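Local coordinates for putative translational inhibitor protein (Yersinia pestis, PDB 5V4D), which is of unknown function but belongs to the Rid (YjgF) family, whose best-known members hydrolyse reactive enamines and imines, and probably works as a trimer, at residues Val45-Glu50 against Gly117-Ile122; Ser5-Lys10 against Ser20-Phe25; Thr82-Ser87 against Thr108-Ala113. One frame throughout, in Å; residues are numbered along the deposited sequence.

Contact 1: Val45-Glu50 against Gly117-Ile122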
ATOM      1  N   VAL A  45       7.860  19.781 -10.801  1.00 17.58           N
ATOM      2  CA  VAL A  45       7.387  20.454 -11.991  1.00 18.36           C
ATOM      3  C   VAL A  45       6.153  21.303 -11.668  1.00 19.32           C
ATOM      4  O   VAL A  45       5.666  21.339 -10.524  1.00 19.51           O
ATOM      5  CB  VAL A  45       7.152  19.443 -13.136  1.00 18.86           C
ATOM      6  CG1 VAL A  45       8.423  18.589 -13.381  1.00 18.21           C
ATOM      7  CG2 VAL A  45       5.988  18.526 -12.869  1.00 22.21           C
ATOM      8  N   GLU A  46       5.663  22.016 -12.675  1.00 19.34           N
ATOM      9  CA  GLU A  46       4.543  22.944 -12.518  1.00 20.21           C
ATOM     10  C   GLU A  46       3.328  22.279 -11.869  1.00 21.35           C
ATOM     11  O   GLU A  46       3.094  21.067 -12.022  1.00 19.92           O
ATOM     12  CB  GLU A  46       4.183  23.462 -13.914  1.00 23.41           C
ATOM     13  CG  GLU A  46       2.918  24.252 -14.042  1.00 43.51           C
ATOM     14  CD  GLU A  46       2.740  24.790 -15.438  1.00 52.33           C
ATOM     15  OE1 GLU A  46       1.675  24.500 -16.032  1.00 43.90           O
ATOM     16  OE2 GLU A  46       3.673  25.486 -15.930  1.00 55.50           O
ATOM     17  N   ASN A  47       2.508  23.105 -11.190  1.00 21.17           N
ATOM     18  CA  ASN A  47       1.273  22.660 -10.539  1.00 20.94           C
ATOM     19  C   ASN A  47       0.173  22.401 -11.574  1.00 23.54           C
ATOM     20  O   ASN A  47      -0.802  23.163 -11.716  1.00 26.59           O
ATOM     21  CB  ASN A  47       0.879  23.725  -9.495  1.00 25.19           C
ATOM     22  CG  ASN A  47      -0.289  23.313  -8.630  1.00 35.89           C
ATOM     23  OD1 ASN A  47      -1.290  24.030  -8.557  1.00 40.63           O
ATOM     24  ND2 ASN A  47      -0.156  22.191  -7.930  1.00 25.70           N
ATOM     25  N   ASP A  48       0.344  21.313 -12.318  1.00 16.96           N
ATOM     26  CA  ASP A  48      -0.514  20.915 -13.433  1.00 16.11           C
ATOM     27  C   ASP A  48      -0.568  19.386 -13.395  1.00 17.15           C
ATOM     28  O   ASP A  48       0.485  18.739 -13.489  1.00 18.05           O
ATOM     29  CB  ASP A  48       0.102  21.441 -14.735  1.00 19.94           C
ATOM     30  CG  ASP A  48      -0.578  20.966 -16.013  1.00 25.58           C
ATOM     31  OD1 ASP A  48      -0.697  21.801 -16.952  1.00 36.73           O
ATOM     32  OD2 ASP A  48      -0.901  19.799 -16.195  1.00 23.47           O
ATOM     33  N   ILE A  49      -1.763  18.817 -13.166  1.00 15.96           N
ATOM     34  CA  ILE A  49      -1.848  17.370 -12.949  1.00 14.96           C
ATOM     35  C   ILE A  49      -1.320  16.584 -14.151  1.00 15.10           C
ATOM     36  O   ILE A  49      -0.719  15.526 -13.972  1.00 15.78           O
ATOM     37  CB  ILE A  49      -3.291  16.968 -12.571  1.00 15.64           C
ATOM     38  CG1 ILE A  49      -3.358  15.483 -12.216  1.00 17.63           C
ATOM     39  CG2 ILE A  49      -4.309  17.276 -13.711  1.00 19.25           C
ATOM     40  CD1 ILE A  49      -2.667  15.147 -10.859  1.00 18.96           C
ATOM     41  N   GLU A  50      -1.530  17.080 -15.379  1.00 16.67           N
ATOM     42  CA  GLU A  50      -1.059  16.336 -16.555  1.00 16.65           C
ATOM     43  C   GLU A  50       0.461  16.326 -16.624  1.00 18.35           C
ATOM     44  O   GLU A  50       1.084  15.260 -16.801  1.00 17.21           O
ATOM     45  CB  GLU A  50      -1.676  16.922 -17.842  1.00 18.20           C
ATOM     46  CG  GLU A  50      -3.203  16.783 -17.812  1.00 19.66           C
ATOM     47  CD  GLU A  50      -3.926  17.291 -19.053  1.00 29.48           C
ATOM     48  OE1 GLU A  50      -5.170  17.494 -18.963  1.00 32.06           O
ATOM     49  OE2 GLU A  50      -3.270  17.482 -20.108  1.00 36.13           O
ATOM     50  N   GLY A 117       4.504  19.051  -1.913  1.00 16.05           N
ATOM     51  CA  GLY A 117       3.290  19.645  -2.419  1.00 15.87           C
ATOM     52  C   GLY A 117       2.842  19.045  -3.717  1.00 15.03           C
ATOM     53  O   GLY A 117       2.038  19.669  -4.419  1.00 19.26           O
ATOM     54  N   ALA A 118       3.325  17.851  -4.036  1.00 13.66           N
ATOM     55  CA  ALA A 118       2.932  17.167  -5.282  1.00 14.39           C
ATOM     56  C   ALA A 118       1.423  16.910  -5.344  1.00 16.18           C
ATOM     57  O   ALA A 118       0.740  16.744  -4.322  1.00 16.19           O
ATOM     58  CB  ALA A 118       3.651  15.829  -5.403  1.00 14.45           C
ATOM     59  N   LEU A 119       0.900  16.824  -6.566  1.00 14.16           N
ATOM     60  CA  LEU A 119      -0.515  16.472  -6.767  1.00 12.64           C
ATOM     61  C   LEU A 119      -0.753  14.971  -6.869  1.00 14.27           C
ATOM     62  O   LEU A 119      -1.920  14.503  -6.790  1.00 15.08           O
ATOM     63  CB  LEU A 119      -1.054  17.097  -8.066  1.00 14.26           C
ATOM     64  CG  LEU A 119      -0.973  18.632  -8.125  1.00 15.84           C
ATOM     65  CD1 LEU A 119      -1.366  19.108  -9.543  1.00 15.96           C
ATOM     66  CD2 LEU A 119      -1.879  19.282  -7.070  1.00 18.14           C
ATOM     67  N   VAL A 120       0.300  14.216  -7.159  1.00 14.91           N
ATOM     68  CA  VAL A 120       0.150  12.796  -7.424  1.00 13.36           C
ATOM     69  C   VAL A 120       1.465  12.128  -7.058  1.00 13.86           C
ATOM     70  O   VAL A 120       2.541  12.700  -7.260  1.00 16.02           O
ATOM     71  CB  VAL A 120      -0.270  12.543  -8.896  1.00 19.08           C
ATOM     72  CG1 VAL A 120       0.722  13.165  -9.933  1.00 17.86           C
ATOM     73  CG2 VAL A 120      -0.477  11.039  -9.167  1.00 17.44           C
ATOM     74  N   GLU A 121       1.369  10.884  -6.560  1.00 14.58           N
ATOM     75  CA  GLU A 121       2.506  10.012  -6.271  1.00 13.06           C
ATOM     76  C   GLU A 121       2.120   8.613  -6.695  1.00 16.17           C
ATOM     77  O   GLU A 121       1.015   8.172  -6.368  1.00 17.74           O
ATOM     78  CB  GLU A 121       2.871  10.042  -4.773  1.00 14.59           C
ATOM     79  CG  GLU A 121       4.113   9.204  -4.460  1.00 16.93           C
ATOM     80  CD  GLU A 121       4.473   9.209  -2.985  1.00 30.80           C
ATOM     81  OE1 GLU A 121       4.991   8.202  -2.449  1.00 26.47           O
ATOM     82  OE2 GLU A 121       4.129  10.203  -2.311  1.00 25.09           O
ATOM     83  N   ILE A 122       2.972   7.927  -7.461  1.00 12.87           N
ATOM     84  CA  ILE A 122       2.601   6.582  -7.913  1.00 14.45           C
ATOM     85  C   ILE A 122       3.674   5.607  -7.464  1.00 13.87           C
ATOM     86  O   ILE A 122       4.867   5.807  -7.739  1.00 15.41           O
ATOM     87  CB  ILE A 122       2.403   6.519  -9.434  1.00 12.22           C
ATOM     88  CG1 ILE A 122       1.243   7.451  -9.799  1.00 12.87           C
ATOM     89  CG2 ILE A 122       2.046   5.081  -9.882  1.00 16.51           C
ATOM     90  CD1 ILE A 122       0.963   7.451 -11.319  1.00 14.60           C
TER
HETATM   91  O   HOH W   1       2.028  20.774  -7.045  1.00 17.41           O
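Leu119 projects into the angle between Asn47 and Ile49, just where helix 49-66 begins. Its CB lies 3.8 Å from Ile49 CD1. CG then turns beside its own backbone N, opposite the carbonyl carbon (chi1 -59°), and passes 3.7 Å from Asn47 ND2. The two methyls part from there. Leu119 CD1 reaches the backbone at the helix start, 3.7 Å from Ile49 N. Leu119 CD2 lies against the amide of Asn47, 3.5 Å from ND2, and the two side chains meet at about a right angle. Ile49 CD1 also touches Val120 CG1 at 4.0 Å, where strand 120-127 starts. Behind it, Ile49 packs on Gln89 and Val90 of helix 87-98, so it wedges the first turn of helix 49-66 between strand 120-127 and helix 87-98.

The polar link between the segments is a water. It accepts from Asn47 ND2 at 2.7 Å and donates to Gly117 O at 2.8 Å. Asp48 is the N-cap of helix 49-66: its OD2 accepts a hydrogen bond from Lys51 N and a weak one from Glu50 N.

No direct hydrogen bond joins the two segments. The direct polar tie comes from just beyond them, where Gln52 OE1 accepts from Leu119 N. Ile49 and Val120 are buried, while exposed Asn47 reaches Gly117 through water, so the hold is apolar inside and water-mediated at the surface.

Contact 2: Ser5-Lys10 against Ser20-Phe25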
ATOM      1  N   SER A   5      18.774  -6.215  -3.151  1.00 19.02           N
ATOM      2  CA  SER A   5      19.711  -5.374  -3.877  1.00 20.70           C
ATOM      3  C   SER A   5      19.088  -4.029  -4.208  1.00 22.24           C
ATOM      4  O   SER A   5      17.863  -3.905  -4.337  1.00 21.24           O
ATOM      5  CB  SER A   5      20.178  -6.033  -5.166  1.00 25.26           C
ATOM      6  OG  SER A   5      19.095  -6.176  -6.031  1.00 29.32           O
ATOM      7  N   VAL A   6      19.962  -3.017  -4.321  1.00 17.67           N
ATOM      8  CA  VAL A   6      19.522  -1.638  -4.463  1.00 19.29           C
ATOM      9  C   VAL A   6      19.482  -1.275  -5.936  1.00 20.98           C
ATOM     10  O   VAL A   6      20.266  -1.797  -6.752  1.00 20.63           O
ATOM     11  CB  VAL A   6      20.429  -0.680  -3.667  1.00 19.11           C
ATOM     12  CG1 VAL A   6      21.780  -0.499  -4.407  1.00 18.76           C
ATOM     13  CG2 VAL A   6      19.768   0.664  -3.511  1.00 22.99           C
ATOM     14  N   ILE A   7      18.558  -0.372  -6.289  1.00 18.06           N
ATOM     15  CA  ILE A   7      18.504   0.260  -7.610  1.00 17.12           C
ATOM     16  C   ILE A   7      18.819   1.738  -7.425  1.00 17.83           C
ATOM     17  O   ILE A   7      18.207   2.412  -6.584  1.00 19.16           O
ATOM     18  CB  ILE A   7      17.130   0.112  -8.284  1.00 21.44           C
ATOM     19  CG1 ILE A   7      16.757  -1.363  -8.488  1.00 23.57           C
ATOM     20  CG2 ILE A   7      17.135   0.862  -9.613  1.00 19.93           C
ATOM     21  CD1 ILE A   7      17.729  -2.118  -9.373  1.00 23.07           C
ATOM     22  N   GLU A   8      19.808   2.233  -8.179  1.00 17.34           N
ATOM     23  CA  GLU A   8      20.228   3.634  -8.106  1.00 19.62           C
ATOM     24  C   GLU A   8      20.466   4.103  -9.531  1.00 21.74           C
ATOM     25  O   GLU A   8      21.273   3.497 -10.251  1.00 20.29           O
ATOM     26  CB  GLU A   8      21.519   3.788  -7.283  1.00 23.23           C
ATOM     27  CG  GLU A   8      21.518   3.089  -5.922  1.00 32.05           C
ATOM     28  CD  GLU A   8      22.914   3.039  -5.242  1.00 51.78           C
ATOM     29  OE1 GLU A   8      23.847   2.404  -5.801  1.00 49.60           O
ATOM     30  OE2 GLU A   8      23.062   3.618  -4.135  1.00 47.81           O
ATOM     31  N   THR A   9      19.782   5.173  -9.935  1.00 16.22           N
ATOM     32  CA  THR A   9      20.003   5.795 -11.243  1.00 17.84           C
ATOM     33  C   THR A   9      19.866   7.309 -11.158  1.00 22.01           C
ATOM     34  O   THR A   9      18.924   7.813 -10.541  1.00 18.98           O
ATOM     35  CB  THR A   9      19.058   5.248 -12.328  1.00 24.19           C
ATOM     36  OG1 THR A   9      19.256   6.009 -13.529  1.00 26.81           O
ATOM     37  CG2 THR A   9      17.590   5.324 -11.958  1.00 22.79           C
ATOM     38  N   LYS A  10      20.817   8.034 -11.795  1.00 20.23           N
ATOM     39  CA  LYS A  10      20.681   9.479 -11.882  1.00 21.23           C
ATOM     40  C   LYS A  10      19.529   9.913 -12.790  1.00 20.90           C
ATOM     41  O   LYS A  10      19.195  11.112 -12.811  1.00 22.38           O
ATOM     42  CB  LYS A  10      22.001  10.118 -12.382  1.00 24.72           C
ATOM     43  CG  LYS A  10      23.150  10.083 -11.371  1.00 36.32           C
ATOM     44  CD  LYS A  10      22.713  10.611 -10.008  1.00 40.56           C
ATOM     45  CE  LYS A  10      23.876  11.206  -9.219  1.00 51.24           C
ATOM     46  NZ  LYS A  10      25.002  10.245  -9.061  1.00 56.67           N
ATOM     47  N   SER A  20      15.728   4.012  -0.624  1.00 17.09           N
ATOM     48  CA  SER A  20      16.295   3.698  -1.922  1.00 16.18           C
ATOM     49  C   SER A  20      15.252   3.913  -3.013  1.00 16.28           C
ATOM     50  O   SER A  20      14.059   3.717  -2.771  1.00 18.37           O
ATOM     51  CB  SER A  20      16.756   2.246  -1.959  1.00 21.84           C
ATOM     52  OG  SER A  20      17.809   2.016  -1.010  1.00 19.58           O
ATOM     53  N   GLN A  21      15.702   4.293  -4.215  1.00 15.94           N
ATOM     54  CA  GLN A  21      14.747   4.414  -5.336  1.00 16.12           C
ATOM     55  C   GLN A  21      13.956   3.125  -5.544  1.00 16.73           C
ATOM     56  O   GLN A  21      12.733   3.157  -5.792  1.00 17.20           O
ATOM     57  CB  GLN A  21      15.476   4.805  -6.620  1.00 14.40           C
ATOM     58  CG  GLN A  21      16.161   6.179  -6.553  1.00 15.59           C
ATOM     59  CD  GLN A  21      17.028   6.441  -7.768  1.00 20.23           C
ATOM     60  OE1 GLN A  21      17.589   5.502  -8.321  1.00 20.10           O
ATOM     61  NE2 GLN A  21      17.163   7.722  -8.184  1.00 19.24           N
ATOM     62  N   ALA A  22      14.629   1.983  -5.462  1.00 15.65           N
ATOM     63  CA  ALA A  22      13.908   0.720  -5.494  1.00 16.02           C
ATOM     64  C   ALA A  22      14.798  -0.346  -4.884  1.00 17.60           C
ATOM     65  O   ALA A  22      16.016  -0.160  -4.749  1.00 16.97           O
ATOM     66  CB  ALA A  22      13.521   0.341  -6.903  1.00 15.01           C
ATOM     67  N   ILE A  23      14.158  -1.441  -4.466  1.00 15.26           N
ATOM     68  CA  ILE A  23      14.838  -2.610  -3.907  1.00 13.85           C
ATOM     69  C   ILE A  23      14.357  -3.820  -4.691  1.00 15.80           C
ATOM     70  O   ILE A  23      13.152  -3.968  -4.909  1.00 16.42           O
ATOM     71  CB  ILE A  23      14.504  -2.803  -2.411  1.00 14.30           C
ATOM     72  CG1 ILE A  23      15.121  -1.703  -1.553  1.00 14.66           C
ATOM     73  CG2 ILE A  23      14.945  -4.225  -1.924  1.00 14.90           C
ATOM     74  CD1 ILE A  23      16.639  -1.709  -1.550  1.00 18.90           C
ATOM     75  N   CYS A  24      15.285  -4.680  -5.117  1.00 15.62           N
ATOM     76  CA  CYS A  24      14.909  -5.951  -5.727  1.00 17.53           C
ATOM     77  C   CYS A  24      15.109  -7.062  -4.712  1.00 21.71           C
ATOM     78  O   CYS A  24      16.141  -7.114  -4.044  1.00 20.43           O
ATOM     79  CB  CYS A  24      15.752  -6.250  -6.970  1.00 24.60           C
ATOM     80  SG  CYS A  24      15.412  -5.077  -8.309  1.00 29.51           S
ATOM     81  N   PHE A  25      14.145  -7.976  -4.633  1.00 18.55           N
ATOM     82  CA  PHE A  25      14.242  -9.051  -3.657  1.00 18.29           C
ATOM     83  C   PHE A  25      13.359 -10.203  -4.103  1.00 20.18           C
ATOM     84  O   PHE A  25      12.164  -9.993  -4.347  1.00 20.76           O
ATOM     85  CB  PHE A  25      13.814  -8.589  -2.265  1.00 19.32           C
ATOM     86  CG  PHE A  25      13.892  -9.685  -1.253  1.00 20.33           C
ATOM     87  CD1 PHE A  25      12.738 -10.243  -0.697  1.00 24.82           C
ATOM     88  CD2 PHE A  25      15.129 -10.190  -0.893  1.00 20.68           C
ATOM     89  CE1 PHE A  25      12.825 -11.276   0.229  1.00 24.55           C
ATOM     90  CE2 PHE A  25      15.223 -11.212   0.043  1.00 24.23           C
ATOM     91  CZ  PHE A  25      14.049 -11.747   0.600  1.00 24.87           C
TER
HETATM   92  O   HOH W   2      18.549   4.366  -4.767  1.00 20.26           O
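The flat group here is the Gln21 amide, which pairs by its edge with the backbone of Thr9. Gln21 OE1 accepts from Thr9 N at 2.7 Å, with the donor tilted 16° from the carbonyl plane. Gln21 NE2 donates to Thr9 O at 2.9 Å, and that oxygen lies in the amide plane. The two bonds fix the rotation of the amide. Off the plane, Glu8 CA and Thr9 CG2 approach OE1 from opposite sides, CG2 at 3.6 Å. NE2 has a further acceptor in Pro13 O. The chain of Gln21 is extended beyond CG, which carries the amide past Ile7 to Thr9.

Beside it, a water donates to Ile7 O and accepts from Gln21 N, filling in where the strands have begun to part. Further along they form a short, twisted antiparallel pair. Strand 5-7 is one of the two outermost strands of the mixed sheet within this chain, in the Rid fold, and strand 22-25 is its inner neighbour. Ser5 and Cys24 make the hydrogen-bonded pair: Ser5 N to Cys24 O is 2.9 Å, and Cys24 N to Ser5 O is 2.8 Å. Val6 faces Ile23 as a non-hydrogen-bonded pair. Ile7 N gives one more bond to Ala22 O, 3.0 Å long, from well above the carbonyl plane.

On one face of the sheet Ile7 CB meets Ala22 CB at 3.9 Å. Its CG1 stands beside the backbone N (chi1 -60°), and CD1 reaches Cys24 SG. Leu29 and helix 49-66 pack on this side. On the other face Val6 CG2 lies 3.5 Å from Ser20 OG, which is hydrogen-bonded to Phe103 O of the second subunit; Ile102 of that subunit packs on Val6.

Contact 3: Thr82-Ser87 against Thr108-Ala113. With ACY (acetic acid), chain G.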
ATOM      1  N   THR A  82      -4.033  14.103  -4.591  1.00 13.22           N
ATOM      2  CA  THR A  82      -4.564  15.048  -3.609  1.00 14.31           C
ATOM      3  C   THR A  82      -5.994  15.489  -3.920  1.00 14.89           C
ATOM      4  O   THR A  82      -6.637  16.096  -3.057  1.00 15.97           O
ATOM      5  CB  THR A  82      -3.672  16.289  -3.470  1.00 16.64           C
ATOM      6  OG1 THR A  82      -3.563  17.002  -4.724  1.00 17.44           O
ATOM      7  CG2 THR A  82      -2.281  15.931  -2.926  1.00 18.21           C
ATOM      8  N   ASN A  83      -6.513  15.173  -5.107  1.00 14.63           N
ATOM      9  CA  ASN A  83      -7.861  15.596  -5.493  1.00 13.49           C
ATOM     10  C   ASN A  83      -8.408  14.479  -6.367  1.00 14.23           C
ATOM     11  O   ASN A  83      -7.902  14.254  -7.476  1.00 16.13           O
ATOM     12  CB  ASN A  83      -7.822  16.916  -6.251  1.00 17.52           C
ATOM     13  CG  ASN A  83      -9.213  17.411  -6.647  1.00 22.56           C
ATOM     14  OD1 ASN A  83     -10.201  16.708  -6.576  1.00 18.43           O
ATOM     15  ND2 ASN A  83      -9.271  18.666  -7.077  1.00 31.08           N
ATOM     16  N   ILE A  84      -9.393  13.763  -5.850  1.00 13.80           N
ATOM     17  CA  ILE A  84      -9.994  12.622  -6.562  1.00 13.69           C
ATOM     18  C   ILE A  84     -10.543  13.048  -7.913  1.00 14.87           C
ATOM     19  O   ILE A  84     -10.627  12.230  -8.835  1.00 16.94           O
ATOM     20  CB  ILE A  84     -11.078  11.959  -5.665  1.00 15.81           C
ATOM     21  CG1 ILE A  84     -11.410  10.543  -6.110  1.00 16.09           C
ATOM     22  CG2 ILE A  84     -12.392  12.725  -5.639  1.00 16.07           C
ATOM     23  CD1 ILE A  84     -10.240   9.564  -5.887  1.00 17.60           C
ATOM     24  N   ASN A  85     -10.910  14.320  -8.063  1.00 17.43           N
ATOM     25  CA  ASN A  85     -11.406  14.785  -9.356  1.00 14.81           C
ATOM     26  C   ASN A  85     -10.317  14.902 -10.409  1.00 17.05           C
ATOM     27  O   ASN A  85     -10.641  15.147 -11.579  1.00 18.53           O
ATOM     28  CB  ASN A  85     -12.125  16.104  -9.168  1.00 16.28           C
ATOM     29  CG  ASN A  85     -13.337  15.962  -8.278  1.00 23.02           C
ATOM     30  OD1 ASN A  85     -14.155  15.064  -8.459  1.00 23.30           O
ATOM     31  ND2 ASN A  85     -13.433  16.828  -7.281  1.00 27.53           N
ATOM     32  N   ASN A  86      -9.047  14.706 -10.029  1.00 15.08           N
ATOM     33  CA  ASN A  86      -7.958  14.670 -10.994  1.00 18.03           C
ATOM     34  C   ASN A  86      -7.756  13.263 -11.546  1.00 14.36           C
ATOM     35  O   ASN A  86      -6.871  13.059 -12.391  1.00 15.83           O
ATOM     36  CB  ASN A  86      -6.672  15.188 -10.342  1.00 16.28           C
ATOM     37  CG  ASN A  86      -6.611  16.699 -10.318  1.00 16.08           C
ATOM     38  OD1 ASN A  86      -7.274  17.374 -11.119  1.00 20.95           O
ATOM     39  ND2 ASN A  86      -5.757  17.247  -9.453  1.00 17.23           N
ATOM     40  N   SER A  87      -8.552  12.294 -11.079  1.00 15.13           N
ATOM     41  CA  SER A  87      -8.336  10.889 -11.457  1.00 14.58           C
ATOM     42  C   SER A  87      -8.407  10.695 -12.959  1.00 15.13           C
ATOM     43  O   SER A  87      -7.598   9.948 -13.520  1.00 17.10           O
ATOM     44  CB  SER A  87      -9.366   9.975 -10.800  1.00 19.29           C
ATOM     45  OG  SER A  87      -9.194   9.949  -9.395  1.00 25.90           O
ATOM     46  N   THR A 108      -6.495   3.452  -6.085  1.00 15.35           N
ATOM     47  CA  THR A 108      -6.432   4.908  -6.179  1.00 14.51           C
ATOM     48  C   THR A 108      -7.130   5.457  -4.953  1.00 16.45           C
ATOM     49  O   THR A 108      -8.266   5.061  -4.664  1.00 18.60           O
ATOM     50  CB  THR A 108      -7.148   5.440  -7.435  1.00 15.52           C
ATOM     51  OG1 THR A 108      -6.534   4.881  -8.599  1.00 20.30           O
ATOM     52  CG2 THR A 108      -7.055   7.017  -7.472  1.00 17.81           C
ATOM     53  N   VAL A 109      -6.472   6.368  -4.244  1.00 13.59           N
ATOM     54  CA  VAL A 109      -7.080   7.002  -3.069  1.00 12.70           C
ATOM     55  C   VAL A 109      -6.727   8.480  -3.051  1.00 14.45           C
ATOM     56  O   VAL A 109      -5.678   8.886  -3.554  1.00 15.44           O
ATOM     57  CB  VAL A 109      -6.617   6.347  -1.731  1.00 16.06           C
ATOM     58  CG1 VAL A 109      -7.066   4.858  -1.673  1.00 16.16           C
ATOM     59  CG2 VAL A 109      -5.115   6.453  -1.506  1.00 18.97           C
ATOM     60  N   GLU A 110      -7.606   9.299  -2.457  1.00 13.79           N
ATOM     61  CA  GLU A 110      -7.297  10.710  -2.255  1.00 12.44           C
ATOM     62  C   GLU A 110      -6.587  10.910  -0.920  1.00 15.22           C
ATOM     63  O   GLU A 110      -7.148  10.624   0.139  1.00 17.70           O
ATOM     64  CB  GLU A 110      -8.560  11.565  -2.308  1.00 14.27           C
ATOM     65  CG  GLU A 110      -8.211  13.073  -2.324  1.00 15.70           C
ATOM     66  CD  GLU A 110      -9.462  13.915  -2.180  1.00 19.15           C
ATOM     67  OE1 GLU A 110     -10.105  14.261  -3.192  1.00 18.68           O
ATOM     68  OE2 GLU A 110      -9.839  14.207  -1.017  1.00 22.15           O
ATOM     69  N   VAL A 111      -5.378  11.405  -0.975  1.00 14.55           N
ATOM     70  CA  VAL A 111      -4.601  11.738   0.220  1.00 14.83           C
ATOM     71  C   VAL A 111      -4.721  13.234   0.497  1.00 18.82           C
ATOM     72  O   VAL A 111      -5.141  14.035  -0.357  1.00 16.41           O
ATOM     73  CB  VAL A 111      -3.127  11.348   0.049  1.00 16.41           C
ATOM     74  CG1 VAL A 111      -3.024   9.831  -0.173  1.00 21.48           C
ATOM     75  CG2 VAL A 111      -2.496  12.083  -1.128  1.00 19.68           C
ATOM     76  N   SER A 112      -4.363  13.641   1.713  0.57 14.70           N
ATOM     77  CA  SER A 112      -4.520  15.069   1.950  0.57 12.14           C
ATOM     78  C   SER A 112      -3.307  15.859   1.461  0.57 12.29           C
ATOM     79  O   SER A 112      -3.469  16.984   0.958  0.57 18.17           O
ATOM     80  CB  SER A 112      -4.854  15.361   3.427  0.57 23.51           C
ATOM     81  OG  SER A 112      -4.043  14.678   4.352  0.57 22.29           O
ATOM     82  N   ALA A 113      -2.106  15.280   1.529  1.00 14.69           N
ATOM     83  CA  ALA A 113      -0.912  15.990   1.099  1.00 14.10           C
ATOM     84  C   ALA A 113       0.145  14.971   0.694  1.00 16.61           C
ATOM     85  O   ALA A 113       0.131  13.814   1.134  1.00 15.66           O
ATOM     86  CB  ALA A 113      -0.338  16.897   2.188  1.00 15.79           C
TER
HETATM   87  C   ACY G 201      -8.408   1.877  -8.595  1.00 37.31           C
HETATM   88  O   ACY G 201      -9.025   2.353  -7.599  1.00 37.80           O
HETATM   89  OXT ACY G 201      -7.484   2.447  -9.248  1.00 26.73           O
HETATM   90  CH3 ACY G 201      -8.783   0.478  -9.031  1.00 26.76           C
HETATM   91  O   HOH W   3      -5.829  17.141  -0.572  1.00 29.86           O
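Glu110 reaches from the end of strand 105-110 to the turn at Ile84. The turn opens the beta-alpha-beta crossover from strand 74-81 through helix 87-98 to strand 105-110. Asn83 makes it an Asx turn, its OD1 accepting from Asn85 N.

Of the hydrogen bonds, one crosses directly between the segments. Ile84 N donates to Glu110 OE1 at 2.8 Å, nearly straight (169°), on the anti lone pair. Glu110 OE2 is taken by Ser112 OG of the third subunit, so the carboxylate ties the turn to the trimer interface. Ile84 O accepts from both Ser87 N and Ser87 OG and is also hydrogen-bonded to a glycerol, probably from the crystallisation liquor.

Weaker contacts follow. Thr82 CA points its hydrogen at Val111 O, 3.5 Å away. Glu110 CG passes 3.5 Å from Thr82 O. The Thr108 methyl CG2 lies 4.1 Å from Ser87 OG and also borders Ile84.

An acetic acid molecule, probably from the same source, is bound by Thr108 and by Arg106 NE. This is consistent with the Rid pocket, where an arginine receives the substrate carboxylate. Thr108 N gives it a weak bond, and Thr108 OG1 donates to its OXT at 2.7 Å.

How the contacts relate
Contacts 1 and 3 adjoin, with centres 11 Å apart. Along the chain, contact 3 is nested inside the loop closed by contact 1. Leu119 O and Thr82 N, 3.1 Å apart, make a probable hydrogen bond between them. Contact 2 closes before either opens and lies across the chain's centre, about 23 Å from contact 1 and 27 Å from contact 3, centre to centre. All three reach the same sheet. Contacts 2 and 3 both touch the second subunit. The acetic acid, held by Thr108 and Arg106, places contact 3 beside what is probably the Rid substrate pocket. Bound calcium lies about 5 Å from the Ala113 side chain and about 13 Å from that of Ile49.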